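PDB 3FJU: carboxypeptidase A inhibitor from Ascaris suum, which inhibits carboxypeptidase A, acting as a small, secreted, disulfide-rich protein inhibitor of metallocarboxypeptidases. Local coordinates for residues K3-T8 against K19-S24; I39-N44 against K54-G59. All blocks are in the same frame, centred on the assembly; numbering follows the deposited sequence.

Contact 1: K3-T8 against K19-S24; sequences KCLSDT and KNKICS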
# COMPACT_ATOMS: atom_id res chain seq x y z
N LYS B 3 6.62 -8.18 -33.98
CA LYS B 3 5.46 -7.35 -34.24
C LYS B 3 4.53 -8.01 -35.25
O LYS B 3 4.98 -8.83 -36.10
CB LYS B 3 5.91 -5.97 -34.74
CG LYS B 3 6.78 -5.21 -33.75
CD LYS B 3 6.00 -4.76 -32.51
CE LYS B 3 4.92 -3.73 -32.83
NZ LYS B 3 4.01 -3.52 -31.68
N CYS B 4 3.25 -7.64 -35.18
CA CYS B 4 2.22 -8.26 -36.01
C CYS B 4 1.03 -7.33 -36.18
O CYS B 4 0.84 -6.38 -35.39
CB CYS B 4 1.74 -9.58 -35.36
SG CYS B 4 1.15 -9.36 -33.65
N LEU B 5 0.22 -7.62 -37.20
CA LEU B 5 -1.08 -6.98 -37.39
C LEU B 5 -2.20 -8.02 -37.37
O LEU B 5 -3.36 -7.68 -37.09
CB LEU B 5 -1.11 -6.16 -38.68
CG LEU B 5 -0.08 -5.02 -38.84
CD1 LEU B 5 -0.17 -4.44 -40.25
CD2 LEU B 5 -0.25 -3.94 -37.79
N SER B 6 -1.85 -9.27 -37.68
CA SER B 6 -2.77 -10.40 -37.60
C SER B 6 -1.96 -11.66 -37.25
O SER B 6 -0.72 -11.65 -37.32
CB SER B 6 -3.53 -10.59 -38.93
OG SER B 6 -2.70 -11.13 -39.95
N ASP B 7 -2.68 -12.73 -36.94
CA ASP B 7 -2.07 -13.98 -36.49
C ASP B 7 -1.12 -14.58 -37.52
O ASP B 7 -0.16 -15.33 -37.15
CB ASP B 7 -3.13 -15.02 -36.12
CG ASP B 7 -3.98 -14.62 -34.91
OD1 ASP B 7 -3.69 -13.58 -34.24
OD2 ASP B 7 -4.97 -15.34 -34.65
N THR B 8 -1.35 -14.23 -38.79
CA THR B 8 -0.53 -14.76 -39.88
C THR B 8 0.84 -14.11 -39.96
O THR B 8 1.70 -14.59 -40.69
CB THR B 8 -1.25 -14.71 -41.27
OG1 THR B 8 -1.53 -13.35 -41.63
CG2 THR B 8 -2.56 -15.52 -41.26
N LYS B 19 -4.01 -5.39 -28.71
CA LYS B 19 -3.82 -4.18 -27.93
C LYS B 19 -2.43 -3.57 -28.15
O LYS B 19 -2.30 -2.34 -28.35
CB LYS B 19 -4.10 -4.44 -26.45
CG LYS B 19 -4.67 -3.25 -25.73
CD LYS B 19 -5.10 -3.57 -24.30
CE LYS B 19 -6.52 -4.09 -24.21
NZ LYS B 19 -7.06 -3.95 -22.82
N ASN B 20 -1.40 -4.41 -28.16
CA ASN B 20 -0.02 -3.94 -28.32
C ASN B 20 0.72 -4.42 -29.58
O ASN B 20 1.89 -4.11 -29.76
CB ASN B 20 0.82 -4.16 -27.04
CG ASN B 20 0.97 -5.64 -26.67
OD1 ASN B 20 0.34 -6.52 -27.29
ND2 ASN B 20 1.78 -5.92 -25.66
N LYS B 21 0.03 -5.18 -30.42
CA LYS B 21 0.56 -5.63 -31.74
C LYS B 21 1.86 -6.42 -31.62
O LYS B 21 2.85 -6.15 -32.31
CB LYS B 21 0.70 -4.44 -32.71
CG LYS B 21 -0.61 -3.73 -32.97
CD LYS B 21 -1.62 -4.63 -33.66
CE LYS B 21 -2.79 -3.81 -34.19
NZ LYS B 21 -3.86 -3.61 -33.18
N ILE B 22 1.86 -7.37 -30.71
CA ILE B 22 2.98 -8.29 -30.59
C ILE B 22 2.48 -9.72 -30.60
O ILE B 22 1.33 -10.01 -30.22
CB ILE B 22 3.87 -8.06 -29.33
CG1 ILE B 22 3.16 -8.52 -28.05
CG2 ILE B 22 4.32 -6.59 -29.24
CD1 ILE B 22 4.09 -8.78 -26.86
N CYS B 23 3.36 -10.61 -31.04
CA CYS B 23 3.08 -12.04 -31.05
C CYS B 23 3.31 -12.61 -29.66
O CYS B 23 4.25 -12.22 -28.95
CB CYS B 23 4.00 -12.72 -32.06
SG CYS B 23 3.72 -12.21 -33.74
N SER B 24 2.45 -13.55 -29.27
CA SER B 24 2.56 -14.22 -27.98
C SER B 24 1.91 -15.60 -28.08
O SER B 24 1.01 -15.82 -28.90
CB SER B 24 1.85 -13.41 -26.89
OG SER B 24 1.76 -14.16 -25.70

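Contact 2: I39-N44 against K54-G59; sequences IPCKSN and KICNKG. Unlike the reference sequence in segment 54-59: Gly59 (reference Leu).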
# COMPACT_ATOMS: atom_id res chain seq x y z
N ILE B 39 -2.27 -7.91 -20.62
CA ILE B 39 -1.71 -8.49 -21.85
C ILE B 39 -0.24 -8.84 -21.67
O ILE B 39 0.42 -8.30 -20.78
CB ILE B 39 -1.89 -7.53 -23.06
CG1 ILE B 39 -1.08 -6.23 -22.85
CG2 ILE B 39 -3.40 -7.28 -23.32
CD1 ILE B 39 -1.20 -5.17 -23.97
N PRO B 40 0.28 -9.75 -22.51
CA PRO B 40 1.70 -10.08 -22.46
C PRO B 40 2.58 -8.98 -23.03
O PRO B 40 2.13 -8.11 -23.79
CB PRO B 40 1.81 -11.30 -23.39
CG PRO B 40 0.46 -11.77 -23.61
CD PRO B 40 -0.42 -10.57 -23.51
N CYS B 41 3.86 -9.07 -22.70
CA CYS B 41 4.86 -8.15 -23.20
C CYS B 41 6.22 -8.83 -23.15
O CYS B 41 6.42 -9.81 -22.41
CB CYS B 41 4.89 -6.88 -22.35
SG CYS B 41 5.01 -7.25 -20.55
N LYS B 42 7.15 -8.29 -23.93
CA LYS B 42 8.55 -8.72 -23.91
C LYS B 42 9.42 -7.68 -23.23
O LYS B 42 10.44 -8.04 -22.62
CB LYS B 42 9.04 -8.97 -25.34
CG LYS B 42 8.23 -9.99 -26.12
CD LYS B 42 8.37 -11.39 -25.57
CE LYS B 42 8.20 -12.42 -26.69
NZ LYS B 42 7.64 -13.67 -26.15
N SER B 43 9.03 -6.41 -23.34
CA SER B 43 9.71 -5.31 -22.63
C SER B 43 8.73 -4.19 -22.32
O SER B 43 7.59 -4.21 -22.78
CB SER B 43 10.87 -4.76 -23.47
OG SER B 43 10.39 -4.04 -24.59
N ASN B 44 9.20 -3.19 -21.56
CA ASN B 44 8.36 -2.04 -21.18
C ASN B 44 7.71 -1.36 -22.38
O ASN B 44 6.60 -0.84 -22.30
CB ASN B 44 9.15 -0.99 -20.37
CG ASN B 44 9.43 -1.42 -18.93
OD1 ASN B 44 8.95 -2.43 -18.46
ND2 ASN B 44 10.26 -0.65 -18.24
N LYS B 54 2.40 1.89 -17.41
CA LYS B 54 2.55 0.51 -16.95
C LYS B 54 3.96 0.03 -17.28
O LYS B 54 4.69 0.69 -18.03
CB LYS B 54 1.52 -0.37 -17.64
CG LYS B 54 0.11 -0.18 -17.09
CD LYS B 54 -0.82 -1.30 -17.54
CE LYS B 54 -2.27 -1.04 -17.08
NZ LYS B 54 -3.15 -2.25 -17.26
N ILE B 55 4.35 -1.11 -16.71
CA ILE B 55 5.68 -1.72 -16.95
C ILE B 55 5.51 -3.16 -17.40
O ILE B 55 4.47 -3.77 -17.13
CB ILE B 55 6.57 -1.69 -15.68
CG1 ILE B 55 5.94 -2.48 -14.51
CG2 ILE B 55 6.90 -0.25 -15.34
CD1 ILE B 55 6.90 -2.92 -13.34
N CYS B 56 6.53 -3.71 -18.06
CA CYS B 56 6.55 -5.14 -18.35
C CYS B 56 7.24 -5.84 -17.21
O CYS B 56 8.42 -5.60 -16.93
CB CYS B 56 7.24 -5.45 -19.67
SG CYS B 56 7.02 -7.17 -20.16
N ASN B 57 6.49 -6.68 -16.52
CA ASN B 57 7.01 -7.40 -15.38
C ASN B 57 6.59 -8.85 -15.49
O ASN B 57 5.39 -9.16 -15.56
CB ASN B 57 6.45 -6.77 -14.11
CG ASN B 57 7.14 -7.28 -12.86
OD1 ASN B 57 8.36 -7.26 -12.76
ND2 ASN B 57 6.34 -7.69 -11.89
N LYS B 58 7.57 -9.76 -15.52
CA LYS B 58 7.29 -11.19 -15.55
C LYS B 58 6.32 -11.58 -16.68
O LYS B 58 5.37 -12.35 -16.49
CB LYS B 58 6.82 -11.65 -14.18
CG LYS B 58 7.96 -11.51 -13.18
CD LYS B 58 7.64 -12.12 -11.85
CE LYS B 58 6.81 -11.19 -11.00
NZ LYS B 58 7.20 -11.34 -9.57
N GLY B 59 6.56 -10.98 -17.83
CA GLY B 59 5.87 -11.35 -19.06
C GLY B 59 4.51 -10.72 -19.30
O GLY B 59 3.90 -10.99 -20.34
O HOH W 1 10.23 -3.63 -16.13

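Contact 1: K3-T8 against K19-S24
The side chain of Lys3 folds back over the carbonyl of Lys21, its CD and CE lying against that oxygen before NZ closes on it at 2.9 Å from Lys21 O. Two successive bends, chi2 -69° and chi3 -66°, curl the chain in this way although its CB sets out away from residues 19-24. The curled chain also crosses Ile22, where CD comes within 4.1 Å of Ile22 CG2. The ammonium group hydrogen-bonds to Lys21 O from above the carbonyl plane. The backbone N of Cys4 reaches the same oxygen from the opposite face, with Cys4 N to Lys21 O at 3.3 Å and a bent N-H...O angle of 148°. One carbonyl is thus gripped from both faces by neighbouring residues, and the charge of Lys3 probably strengthens its polarisation.

Lys21 takes a positive-phi conformation and forms with Ile22, opposite Val17, a G1 beta bulge in the two-stranded antiparallel ribbon of 15-17 and 22-24. Lys3 and Ile22 make a single backbone bridge, their CA atoms 4.5 Å apart, which joins the N-terminal segment to strand 22-24 while the two run roughly at right angles.

Cys4 SG, set between its own backbone N and carbonyl carbon, lies over the flat face of the Ile22-Cys23 peptide, 3.3 Å from Ile22 C, and bonds to Cys16. Cys23 SG, disulfide-bonded to Cys10, lies alongside at 3.7 Å from Cys4 CB, which brings two separate cross-links together. At the other margin the Lys21 chain passes the carbonyl of Cys4, with CB 3.3 Å from Cys4 O, and then leads away to place NZ on Gln18 O.

Contact 2: I39-N44 against K54-G59
Cys41 and Cys56 point at each other and are joined through a disulfide of chi3 92°, the tight centre of this contact. Cys56 SG stands anti to its backbone N, which turns the sulfur across to Cys41 and leaves Cys56 CB pressed on the backbone of Ser43, 3.3 Å from Ser43 C. Next to the bridge, Cys41 N donates to Gly59 O at 3.0 Å from above the carbonyl plane, and Pro40 CA makes a CA-H...O contact with the same oxygen.

The Asn44 end is more open and meets water, though its own bond is firm. Its OD1 takes the N-H of Cys56, Asn44 OD1 to Cys56 N being 2.8 Å, along a fairly straight path (160°) tilted 30° from the plane of the Asn44 side-chain carbonyl. A water also meets Asn44 OD1 and Cys56 O, joining side chain and strand at the surface.

Lys58 and Asn57 point away from residues 39-44, and Asn57 ND2 hydrogen-bonds to the backbone of the other protein chain. Strand 55-57 pairs antiparallel with 60-62, whose Cys61 touches Cys41, while Pro40 packs on Ile29 and Cys32 of helix 26-36 and on Val17 of strand 15-17.

Overall arrangement
Contact 1 closes before contact 2 opens along the chain, with helix 26-36 between them, and they lie on opposite sides of the chain's centre, about 15 Å apart between centres. Each includes one strand of a separate two-stranded antiparallel ribbon, 15-17 with 22-24 for contact 1 and 55-57 with 60-62 for contact 2. The two halves touch directly: Asn20 ND2 probably hydrogen-bonds to Pro40 O, and Ser24 and Ile22 pack on Pro40. Disulfides knit each half of a 65-residue fold whose regular structure is limited to the helix and these short ribbons. Contact 2 reaches the other protein chain, whereas the segments of contact 1 touch none.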